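Lumazine protein (Photobacterium kishitanii, PDB 3A3B) serves as an antenna protein of bacterial bioluminescence, binding a lumazine or flavin chromophore and shifting the light of luciferase to shorter wavelength. Local coordinates at residues M42-C47 / N79-E84; I26-D31 / V59-D64; G139-S144 / S176-E181. All blocks are in the same frame, centred on the assembly; numbering follows the deposited sequence.

Contact 1. Residues M42-C47 / N79-E84; sequences MLVNGC and NKVNLE. With FMN (flavin mononucleotide), chain C.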
loop_
_atom_site.group_PDB
_atom_site.type_symbol
_atom_site.label_atom_id
_atom_site.label_comp_id
_atom_site.label_asym_id
_atom_site.label_seq_id
_atom_site.Cartn_x
_atom_site.Cartn_y
_atom_site.Cartn_z
ATOM N N MET A 42 11.400 -3.411 -3.985
ATOM C CA MET A 42 10.762 -2.090 -3.858
ATOM C C MET A 42 9.456 -2.241 -3.097
ATOM O O MET A 42 9.090 -3.351 -2.758
ATOM C CB MET A 42 10.554 -1.496 -5.256
ATOM C CG MET A 42 9.581 -2.294 -6.106
ATOM S SD MET A 42 9.312 -1.485 -7.671
ATOM C CE MET A 42 8.361 -0.025 -7.174
ATOM N N LEU A 43 8.745 -1.144 -2.828
ATOM C CA LEU A 43 7.474 -1.260 -2.122
ATOM C C LEU A 43 6.297 -1.197 -3.066
ATOM O O LEU A 43 6.186 -0.286 -3.902
ATOM C CB LEU A 43 7.329 -0.195 -1.005
ATOM C CG LEU A 43 8.312 -0.293 0.189
ATOM C CD1 LEU A 43 7.788 0.588 1.341
ATOM C CD2 LEU A 43 8.465 -1.715 0.735
ATOM N N VAL A 44 5.398 -2.173 -2.938
ATOM C CA VAL A 44 4.140 -2.137 -3.671
ATOM C C VAL A 44 3.016 -2.203 -2.617
ATOM O O VAL A 44 2.890 -3.191 -1.900
ATOM C CB VAL A 44 3.956 -3.335 -4.655
ATOM C CG1 VAL A 44 2.620 -3.184 -5.404
ATOM C CG2 VAL A 44 5.186 -3.467 -5.687
ATOM N N ASN A 45 2.165 -1.188 -2.590
ATOM C CA ASN A 45 1.231 -0.997 -1.472
ATOM C C ASN A 45 1.919 -1.189 -0.109
ATOM O O ASN A 45 1.328 -1.759 0.822
ATOM C CB ASN A 45 -0.006 -1.898 -1.605
ATOM C CG ASN A 45 -0.989 -1.400 -2.664
ATOM O OD1 ASN A 45 -1.034 -0.214 -3.004
ATOM N ND2 ASN A 45 -1.796 -2.308 -3.172
ATOM N N GLY A 46 3.165 -0.685 -0.002
ATOM C CA GLY A 46 3.900 -0.710 1.242
ATOM C C GLY A 46 4.573 -2.055 1.511
ATOM O O GLY A 46 5.202 -2.215 2.531
ATOM N N CYS A 47 4.447 -3.020 0.594
ATOM C CA CYS A 47 5.012 -4.360 0.824
ATOM C C CYS A 47 6.312 -4.582 0.006
ATOM O O CYS A 47 6.328 -4.301 -1.217
ATOM C CB CYS A 47 3.939 -5.432 0.496
ATOM S SG CYS A 47 4.505 -7.172 0.607
ATOM N N ASN A 79 -6.816 -2.279 -10.921
ATOM C CA ASN A 79 -6.571 -1.622 -9.622
ATOM C C ASN A 79 -5.272 -0.817 -9.611
ATOM O O ASN A 79 -4.267 -1.245 -10.208
ATOM C CB ASN A 79 -6.502 -2.635 -8.480
ATOM C CG ASN A 79 -7.840 -3.244 -8.136
ATOM O OD1 ASN A 79 -8.884 -2.861 -8.675
ATOM N ND2 ASN A 79 -7.821 -4.202 -7.242
ATOM N N LYS A 80 -5.294 0.337 -8.934
ATOM C CA LYS A 80 -4.099 1.153 -8.766
ATOM C C LYS A 80 -3.358 0.700 -7.527
ATOM O O LYS A 80 -3.979 0.356 -6.485
ATOM C CB LYS A 80 -4.471 2.618 -8.582
ATOM C CG LYS A 80 -4.440 3.508 -9.791
ATOM C CD LYS A 80 -4.683 4.984 -9.354
ATOM C CE LYS A 80 -5.000 5.890 -10.565
ATOM N NZ LYS A 80 -4.958 7.362 -10.219
ATOM N N VAL A 81 -2.026 0.689 -7.615
ATOM C CA VAL A 81 -1.211 0.286 -6.462
ATOM C C VAL A 81 -0.131 1.354 -6.277
ATOM O O VAL A 81 0.325 1.980 -7.249
ATOM C CB VAL A 81 -0.519 -1.104 -6.672
ATOM C CG1 VAL A 81 -1.553 -2.189 -6.980
ATOM C CG2 VAL A 81 0.478 -1.031 -7.799
ATOM N N ASN A 82 0.271 1.557 -5.047
ATOM C CA ASN A 82 1.270 2.575 -4.746
ATOM C C ASN A 82 2.649 2.018 -4.958
ATOM O O ASN A 82 2.905 0.865 -4.636
ATOM C CB ASN A 82 1.131 2.973 -3.297
ATOM C CG ASN A 82 -0.141 3.701 -3.030
ATOM O OD1 ASN A 82 -0.674 4.349 -3.935
ATOM N ND2 ASN A 82 -0.658 3.619 -1.775
ATOM N N LEU A 83 3.537 2.828 -5.505
ATOM C CA LEU A 83 4.906 2.377 -5.739
ATOM C C LEU A 83 5.914 3.253 -5.061
ATOM O O LEU A 83 5.760 4.484 -5.064
ATOM C CB LEU A 83 5.172 2.335 -7.230
ATOM C CG LEU A 83 4.178 1.567 -8.125
ATOM C CD1 LEU A 83 4.478 1.926 -9.633
ATOM C CD2 LEU A 83 4.355 0.036 -7.918
ATOM N N GLU A 84 6.961 2.636 -4.502
ATOM C CA GLU A 84 8.078 3.375 -3.991
ATOM C C GLU A 84 9.378 2.546 -4.144
ATOM O O GLU A 84 9.472 1.403 -3.672
ATOM C CB GLU A 84 7.888 3.749 -2.520
ATOM C CG GLU A 84 9.074 4.592 -2.024
ATOM C CD GLU A 84 9.078 4.968 -0.558
ATOM O OE1 GLU A 84 8.198 4.550 0.245
ATOM O OE2 GLU A 84 10.028 5.693 -0.198
HETATM N N1 FMN C . 7.192 -11.593 -0.581
HETATM C C2 FMN C . 6.604 -12.056 -1.701
HETATM O O2 FMN C . 5.534 -12.622 -1.624
HETATM N N3 FMN C . 7.236 -11.890 -2.912
HETATM C C4 FMN C . 8.429 -11.226 -2.999
HETATM O O4 FMN C . 8.802 -10.876 -4.129
HETATM C C4A FMN C . 9.030 -10.760 -1.841
HETATM N N5 FMN C . 10.252 -10.125 -1.836
HETATM C C5A FMN C . 10.775 -9.663 -0.634
HETATM C C6 FMN C . 12.009 -9.038 -0.638
HETATM C C7 FMN C . 12.621 -8.564 0.517
HETATM C C7M FMN C . 14.096 -8.210 0.474
HETATM C C8 FMN C . 11.969 -8.753 1.730
HETATM C C8M FMN C . 12.671 -8.340 3.001
HETATM C C9 FMN C . 10.717 -9.402 1.768
HETATM C C9A FMN C . 10.113 -9.855 0.570
HETATM N N10 FMN C . 8.917 -10.520 0.566
HETATM C C10 FMN C . 8.384 -10.952 -0.619
HETATM C "C1'" FMN C . 8.123 -10.784 1.829
HETATM C "C2'" FMN C . 7.017 -9.728 2.072
HETATM O "O2'" FMN C . 7.574 -8.438 2.192
HETATM C "C3'" FMN C . 6.351 -10.098 3.399
HETATM O "O3'" FMN C . 5.850 -11.409 3.230
HETATM C "C4'" FMN C . 5.211 -9.164 3.861
HETATM O "O4'" FMN C . 5.596 -7.830 3.901
HETATM C "C5'" FMN C . 5.158 -9.224 5.376
HETATM O "O5'" FMN C . 4.302 -10.209 5.741
HETATM P P FMN C . 4.817 -11.520 6.581
HETATM O O1P FMN C . 3.453 -12.007 7.007
HETATM O O2P FMN C . 5.772 -11.238 7.735
HETATM O O3P FMN C . 5.487 -12.467 5.600
HETATM O O HOH W 1 4.347 1.484 -1.747
#
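Asn-45 lays its amide across Val-81 at about a right angle, with ND2 3.8 Å from Val-81 CG1. The same amide stands in for a strand peptide: its OD1 accepts the backbone N of Asn-82 at 3.0 Å in a straight bond (172°), although the donor sits well above the carbonyl plane. Asn-45 N in turn donates to Asn-82 O, and the two bonds together carry the ladder one residue beyond strand 41-44, into a type I' turn, Val-44 to Cys-47. With CG anti to its carbonyl carbon (chi1 -75°), Asn-45 swings its OD1 back to the N-H of Asn-82. Ahead of the turn, Leu-43 and Glu-84 form a hydrogen-bonded antiparallel pair, Leu-43 N to Glu-84 O being 2.8 Å, and their side chains run alongside each other; the carboxylate of Glu-84 takes the backbone N-H groups of Lys-3 and Gly-4. On the other face Val-44 CG1 meets Val-81 CG2 at 3.9 Å, and Met-42, bent at chi3 (-70°), brings CE to 4.0 Å from Leu-83 CB. Strand 41-44 lies between strand 47-55 and strand 80-84, and strand 80-84 bonds onward to strand 8-17, closing the barrel, while Met-42 and Val-44 face Phe-61 of strand 58-63.

Contact 2. Residues I26-D31 / V59-D64; sequences ITFPKD and VYFDID. With FMN (flavin mononucleotide), chain C.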
loop_
_atom_site.group_PDB
_atom_site.type_symbol
_atom_site.label_atom_id
_atom_site.label_comp_id
_atom_site.label_asym_id
_atom_site.label_seq_id
_atom_site.Cartn_x
_atom_site.Cartn_y
_atom_site.Cartn_z
ATOM N N ILE A 26 2.459 -5.321 -13.408
ATOM C CA ILE A 26 1.954 -3.974 -13.065
ATOM C C ILE A 26 2.534 -2.946 -14.015
ATOM O O ILE A 26 3.755 -2.853 -14.139
ATOM C CB ILE A 26 2.306 -3.606 -11.572
ATOM C CG1 ILE A 26 1.697 -4.639 -10.625
ATOM C CG2 ILE A 26 1.830 -2.145 -11.239
ATOM C CD1 ILE A 26 2.000 -4.433 -9.171
ATOM N N THR A 27 1.668 -2.175 -14.666
ATOM C CA THR A 27 2.085 -1.055 -15.529
ATOM C C THR A 27 2.636 0.113 -14.680
ATOM O O THR A 27 1.918 0.644 -13.814
ATOM C CB THR A 27 0.892 -0.488 -16.376
ATOM O OG1 THR A 27 0.406 -1.507 -17.241
ATOM C CG2 THR A 27 1.319 0.759 -17.206
ATOM N N PHE A 28 3.890 0.478 -14.934
ATOM C CA PHE A 28 4.602 1.505 -14.174
ATOM C C PHE A 28 4.693 2.810 -14.954
ATOM O O PHE A 28 4.914 2.753 -16.174
ATOM C CB PHE A 28 6.055 1.070 -13.972
ATOM C CG PHE A 28 6.309 0.284 -12.702
ATOM C CD1 PHE A 28 5.390 -0.615 -12.223
ATOM C CD2 PHE A 28 7.506 0.458 -12.012
ATOM C CE1 PHE A 28 5.655 -1.369 -11.056
ATOM C CE2 PHE A 28 7.811 -0.293 -10.853
ATOM C CZ PHE A 28 6.872 -1.201 -10.377
ATOM N N PRO A 29 4.724 3.960 -14.241
ATOM C CA PRO A 29 5.152 5.221 -14.858
ATOM C C PRO A 29 6.623 5.180 -15.289
ATOM O O PRO A 29 7.410 4.437 -14.715
ATOM C CB PRO A 29 4.986 6.284 -13.748
ATOM C CG PRO A 29 4.585 5.588 -12.515
ATOM C CD PRO A 29 4.407 4.092 -12.804
ATOM N N LYS A 30 6.989 6.027 -16.259
ATOM C CA LYS A 30 8.312 5.915 -16.879
ATOM C C LYS A 30 9.399 6.186 -15.897
ATOM O O LYS A 30 10.369 5.431 -15.836
ATOM C CB LYS A 30 8.451 6.840 -18.098
ATOM C CG LYS A 30 9.760 6.591 -18.894
ATOM C CD LYS A 30 10.001 7.679 -19.902
ATOM C CE LYS A 30 11.066 7.240 -20.879
ATOM N NZ LYS A 30 11.175 8.241 -21.978
ATOM N N ASP A 31 9.249 7.209 -15.055
ATOM C CA ASP A 31 10.350 7.519 -14.150
ATOM C C ASP A 31 10.657 6.368 -13.193
ATOM O O ASP A 31 11.831 5.954 -13.054
ATOM C CB ASP A 31 10.214 8.880 -13.447
ATOM C CG ASP A 31 8.948 9.045 -12.662
ATOM O OD1 ASP A 31 8.099 8.124 -12.641
ATOM O OD2 ASP A 31 8.801 10.122 -12.009
ATOM N N VAL A 59 5.845 -4.438 -15.091
ATOM C CA VAL A 59 6.775 -4.973 -14.125
ATOM C C VAL A 59 6.064 -6.099 -13.341
ATOM O O VAL A 59 4.951 -5.932 -12.817
ATOM C CB VAL A 59 7.314 -3.860 -13.164
ATOM C CG1 VAL A 59 8.271 -4.444 -12.176
ATOM C CG2 VAL A 59 8.065 -2.657 -13.969
ATOM N N TYR A 60 6.709 -7.251 -13.246
ATOM C CA TYR A 60 6.069 -8.416 -12.647
ATOM C C TYR A 60 6.686 -8.758 -11.303
ATOM O O TYR A 60 7.878 -8.561 -11.085
ATOM C CB TYR A 60 6.219 -9.646 -13.554
ATOM C CG TYR A 60 5.447 -9.589 -14.845
ATOM C CD1 TYR A 60 4.180 -10.172 -14.955
ATOM C CD2 TYR A 60 5.999 -8.980 -15.972
ATOM C CE1 TYR A 60 3.459 -10.129 -16.223
ATOM C CE2 TYR A 60 5.304 -8.924 -17.195
ATOM C CZ TYR A 60 4.056 -9.504 -17.311
ATOM O OH TYR A 60 3.421 -9.455 -18.546
ATOM N N PHE A 61 5.865 -9.281 -10.414
ATOM C CA PHE A 61 6.265 -9.660 -9.045
ATOM C C PHE A 61 5.570 -10.970 -8.792
ATOM O O PHE A 61 4.507 -11.156 -9.271
ATOM C CB PHE A 61 5.707 -8.630 -8.055
ATOM C CG PHE A 61 6.263 -7.259 -8.244
ATOM C CD1 PHE A 61 7.455 -6.880 -7.573
ATOM C CD2 PHE A 61 5.596 -6.325 -9.070
ATOM C CE1 PHE A 61 8.010 -5.588 -7.738
ATOM C CE2 PHE A 61 6.133 -5.036 -9.259
ATOM C CZ PHE A 61 7.332 -4.665 -8.589
ATOM N N ASP A 62 6.191 -11.887 -8.077
ATOM C CA ASP A 62 5.501 -13.122 -7.652
ATOM C C ASP A 62 5.082 -12.924 -6.213
ATOM O O ASP A 62 5.895 -12.618 -5.382
ATOM C CB ASP A 62 6.427 -14.345 -7.722
ATOM C CG ASP A 62 6.615 -14.855 -9.134
ATOM O OD1 ASP A 62 5.632 -14.945 -9.900
ATOM O OD2 ASP A 62 7.759 -15.192 -9.467
ATOM N N ILE A 63 3.803 -13.058 -5.937
ATOM C CA ILE A 63 3.351 -12.924 -4.560
ATOM C C ILE A 63 3.207 -14.334 -4.056
ATOM O O ILE A 63 2.324 -15.065 -4.503
ATOM C CB ILE A 63 1.937 -12.242 -4.424
ATOM C CG1 ILE A 63 1.778 -10.969 -5.302
ATOM C CG2 ILE A 63 1.611 -11.991 -2.918
ATOM C CD1 ILE A 63 2.852 -9.979 -5.107
ATOM N N ASP A 64 4.073 -14.721 -3.157
ATOM C CA ASP A 64 4.011 -16.062 -2.602
ATOM C C ASP A 64 4.211 -15.995 -1.079
ATOM O O ASP A 64 3.264 -16.215 -0.359
ATOM C CB ASP A 64 5.003 -17.000 -3.305
ATOM C CG ASP A 64 6.291 -16.305 -3.701
ATOM O OD1 ASP A 64 6.776 -15.457 -2.925
ATOM O OD2 ASP A 64 6.806 -16.605 -4.813
HETATM N N1 FMN C . 7.192 -11.593 -0.581
HETATM C C2 FMN C . 6.604 -12.056 -1.701
HETATM O O2 FMN C . 5.534 -12.622 -1.624
HETATM N N3 FMN C . 7.236 -11.890 -2.912
HETATM C C4 FMN C . 8.429 -11.226 -2.999
HETATM O O4 FMN C . 8.802 -10.876 -4.129
HETATM C C4A FMN C . 9.030 -10.760 -1.841
HETATM N N5 FMN C . 10.252 -10.125 -1.836
HETATM C C5A FMN C . 10.775 -9.663 -0.634
HETATM C C6 FMN C . 12.009 -9.038 -0.638
HETATM C C7 FMN C . 12.621 -8.564 0.517
HETATM C C7M FMN C . 14.096 -8.210 0.474
HETATM C C8 FMN C . 11.969 -8.753 1.730
HETATM C C8M FMN C . 12.671 -8.340 3.001
HETATM C C9 FMN C . 10.717 -9.402 1.768
HETATM C C9A FMN C . 10.113 -9.855 0.570
HETATM N N10 FMN C . 8.917 -10.520 0.566
HETATM C C10 FMN C . 8.384 -10.952 -0.619
HETATM C "C1'" FMN C . 8.123 -10.784 1.829
HETATM C "C2'" FMN C . 7.017 -9.728 2.072
HETATM O "O2'" FMN C . 7.574 -8.438 2.192
HETATM C "C3'" FMN C . 6.351 -10.098 3.399
HETATM O "O3'" FMN C . 5.850 -11.409 3.230
HETATM C "C4'" FMN C . 5.211 -9.164 3.861
HETATM O "O4'" FMN C . 5.596 -7.830 3.901
HETATM C "C5'" FMN C . 5.158 -9.224 5.376
HETATM O "O5'" FMN C . 4.302 -10.209 5.741
HETATM P P FMN C . 4.817 -11.520 6.581
HETATM O O1P FMN C . 3.453 -12.007 7.007
HETATM O O2P FMN C . 5.772 -11.238 7.735
HETATM O O3P FMN C . 5.487 -12.467 5.600
#
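A methyl group sits almost exactly over the centre of an aromatic ring: Val-59 CG2 lies 3.6 Å from the centroid of the Phe-28 ring and 9° off its normal, a CH-pi contact. Phe-28 reaches this place from the loop beyond strand 22-27, with chi1 at -91° bringing one ring face against the valine. The far end of that ring, CZ, comes in at the edge of Phe-61, close to the Phe-61 ring plane, with the two CZ atoms 3.9 Å apart. Ile-26, its chain stretched out at chi2 (178°), crosses Phe-61 at about a right angle and brings CD1 to 4.1 Å from Phe-61 CD2. The backbones pair at Ile-26 and Val-59, a hydrogen-bonded antiparallel pair in which Val-59 N reaches Ile-26 O at 2.8 Å. Further along, strand 58-63 and the residue after it offer their backbone to the chromophore: FMN N3 donates to Asp-62 O at 2.9 Å, and Asp-64 N donates to FMN O2 at 3.0 Å, while the carboxylate of Asp-62 is salt-bridged to Arg-23. A hydrophobic barrel interior, with the flavin held beside it by main-chain groups, here and at Ser-48, Thr-50 and Ala-66, is the design of the lumazine-binding domain shared with riboflavin synthase.

Contact 3. Residues G139-S144 / S176-E181; sequences GINGVS and SDVNVE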
loop_
_atom_site.group_PDB
_atom_site.type_symbol
_atom_site.label_atom_id
_atom_site.label_comp_id
_atom_site.label_asym_id
_atom_site.label_seq_id
_atom_site.Cartn_x
_atom_site.Cartn_y
_atom_site.Cartn_z
ATOM N N GLY A 139 2.013 3.245 8.449
ATOM C CA GLY A 139 1.993 3.084 6.991
ATOM C C GLY A 139 0.696 2.417 6.562
ATOM O O GLY A 139 0.367 1.325 7.048
ATOM N N ILE A 140 -0.040 3.049 5.650
ATOM C CA ILE A 140 -1.236 2.429 5.034
ATOM C C ILE A 140 -0.962 2.301 3.529
ATOM O O ILE A 140 -0.755 3.287 2.850
ATOM C CB ILE A 140 -2.531 3.256 5.287
ATOM C CG1 ILE A 140 -2.789 3.461 6.782
ATOM C CG2 ILE A 140 -3.766 2.684 4.510
ATOM C CD1 ILE A 140 -3.098 2.145 7.616
ATOM N N ASN A 141 -0.943 1.077 3.011
ATOM C CA ASN A 141 -0.508 0.842 1.629
ATOM C C ASN A 141 0.722 1.646 1.227
ATOM O O ASN A 141 0.799 2.150 0.090
ATOM C CB ASN A 141 -1.654 1.153 0.661
ATOM C CG ASN A 141 -2.744 0.104 0.681
ATOM O OD1 ASN A 141 -2.488 -1.045 1.007
ATOM N ND2 ASN A 141 -3.944 0.479 0.247
ATOM N N GLY A 142 1.671 1.788 2.161
ATOM C CA GLY A 142 2.949 2.406 1.864
ATOM C C GLY A 142 2.971 3.921 1.979
ATOM O O GLY A 142 4.006 4.548 1.718
ATOM N N VAL A 143 1.850 4.507 2.399
ATOM C CA VAL A 143 1.814 5.938 2.769
ATOM C C VAL A 143 1.978 6.082 4.264
ATOM O O VAL A 143 1.125 5.617 5.036
ATOM C CB VAL A 143 0.465 6.602 2.402
ATOM C CG1 VAL A 143 0.527 8.071 2.709
ATOM C CG2 VAL A 143 0.143 6.369 0.950
ATOM N N SER A 144 3.038 6.751 4.674
ATOM C CA SER A 144 3.305 6.888 6.118
ATOM C C SER A 144 2.835 8.259 6.525
ATOM O O SER A 144 3.227 9.222 5.913
ATOM C CB SER A 144 4.788 6.735 6.429
ATOM O OG SER A 144 5.001 6.817 7.827
ATOM N N SER A 176 -12.789 -1.725 1.505
ATOM C CA SER A 176 -11.448 -1.839 0.957
ATOM C C SER A 176 -10.490 -2.373 2.036
ATOM O O SER A 176 -10.446 -1.867 3.160
ATOM C CB SER A 176 -10.941 -0.462 0.470
ATOM O OG SER A 176 -11.584 -0.055 -0.740
ATOM N N ASP A 177 -9.748 -3.405 1.698
ATOM C CA ASP A 177 -8.714 -3.873 2.597
ATOM C C ASP A 177 -7.430 -3.126 2.221
ATOM O O ASP A 177 -7.258 -2.748 1.074
ATOM C CB ASP A 177 -8.533 -5.371 2.462
ATOM C CG ASP A 177 -9.644 -6.173 3.166
ATOM O OD1 ASP A 177 -10.407 -5.621 3.996
ATOM O OD2 ASP A 177 -9.713 -7.376 2.880
ATOM N N VAL A 178 -6.558 -2.917 3.197
ATOM C CA VAL A 178 -5.312 -2.187 3.037
ATOM C C VAL A 178 -4.213 -2.922 3.790
ATOM O O VAL A 178 -4.488 -3.616 4.771
ATOM C CB VAL A 178 -5.401 -0.710 3.570
ATOM C CG1 VAL A 178 -6.459 0.072 2.807
ATOM C CG2 VAL A 178 -5.706 -0.613 5.083
ATOM N N ASN A 179 -2.974 -2.799 3.321
ATOM C CA ASN A 179 -1.831 -3.284 4.072
ATOM C C ASN A 179 -1.430 -2.259 5.112
ATOM O O ASN A 179 -1.216 -1.089 4.784
ATOM C CB ASN A 179 -0.662 -3.475 3.093
ATOM C CG ASN A 179 -0.971 -4.479 2.048
ATOM O OD1 ASN A 179 -1.691 -5.452 2.328
ATOM N ND2 ASN A 179 -0.453 -4.272 0.816
ATOM N N VAL A 180 -1.268 -2.676 6.353
ATOM C CA VAL A 180 -0.795 -1.754 7.403
ATOM C C VAL A 180 0.602 -2.136 7.904
ATOM O O VAL A 180 0.910 -3.323 8.070
ATOM C CB VAL A 180 -1.835 -1.553 8.563
ATOM C CG1 VAL A 180 -2.611 -2.795 8.863
ATOM C CG2 VAL A 180 -1.166 -0.973 9.836
ATOM N N GLU A 181 1.460 -1.130 8.094
ATOM C CA GLU A 181 2.718 -1.338 8.772
ATOM C C GLU A 181 2.761 -0.423 9.970
ATOM O O GLU A 181 2.770 0.805 9.812
ATOM C CB GLU A 181 3.950 -1.084 7.871
ATOM C CG GLU A 181 5.313 -1.383 8.595
ATOM C CD GLU A 181 6.565 -1.158 7.718
ATOM O OE1 GLU A 181 6.479 -1.064 6.460
ATOM O OE2 GLU A 181 7.658 -1.122 8.294
HETATM O O HOH W 2 -5.994 -0.964 -0.627
#
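Asn-141 and Val-178 cross at about a right angle, the amide passing the valine so that ND2 lies 3.6 Å from Val-178 CG1. The other branch of the amide, OD1, accepts the backbone N of Asn-179 at 2.9 Å; that N-H arrives from above the carbonyl plane, 40° out of it, yet points nearly straight at the oxygen. What puts OD1 there is a first torsion of -73°, with CG opposite the carbonyl carbon, on a backbone of positive phi. One residue's main chain and side chain therefore hold both main-chain polar groups of Asn-179, its N-H and its C=O, because Asn-141 N also donates to Asn-179 O, this time in the carbonyl plane. ND2 spends a proton on a water that passes one on to Asp-177 O, so both ends of the amide are fixed and its rotation is set.

Asn-141 belongs to a type I' turn running from Ile-140 to Val-143, a tight hairpin joining strand 137-140 to strand 143-151 in the second six-stranded antiparallel barrel of this protein; strand 177-182 pairs with strand 137-140 on its other side. Gly-142 takes the turn's second positive phi.

Toward the barrel interior Ile-140 straddles two valines obliquely. Its CG2 branch touches Val-178 CG2 at 3.9 Å, whereas the longer branch, folded back by chi2 (-65°), carries CD1 to 4.0 Å from Val-180 CB; Ile-122, Ile-157 and Tyr-159 pack round the same isoleucine. At the far end Gly-139 and Glu-181 exchange two backbone bonds as a hydrogen-bonded pair, Gly-139 N to Glu-181 O and Glu-181 N to Gly-139 O. The Glu-181 side chain stretches away from Gly-139, and its two carboxylate oxygens receive the backbone N-H groups of Thr-99 and Gly-100.

In the fold
From the N terminus, contact 2 opens first at strand 22-27, contact 1 opens at 42-47, contact 2 closes at 59-64 and contact 1 at 79-84, so these two loops cross. Both belong to the first barrel and meet in its interior, where Met-42 SD packs on Phe-28 CZ and Val-44 CG2 on Phe-61 CZ. Contact 1 joins the third strand to the last; contact 2 joins the second to the fifth. Contact 3 follows in series, closing in the second barrel the loop equivalent to that of contact 1. Contacts 1 and 3 meet through their asparagines: Asn-82 ND2 probably bonds Asn-141 O, and Asn-179 ND2 probably bonds Asn-45 O.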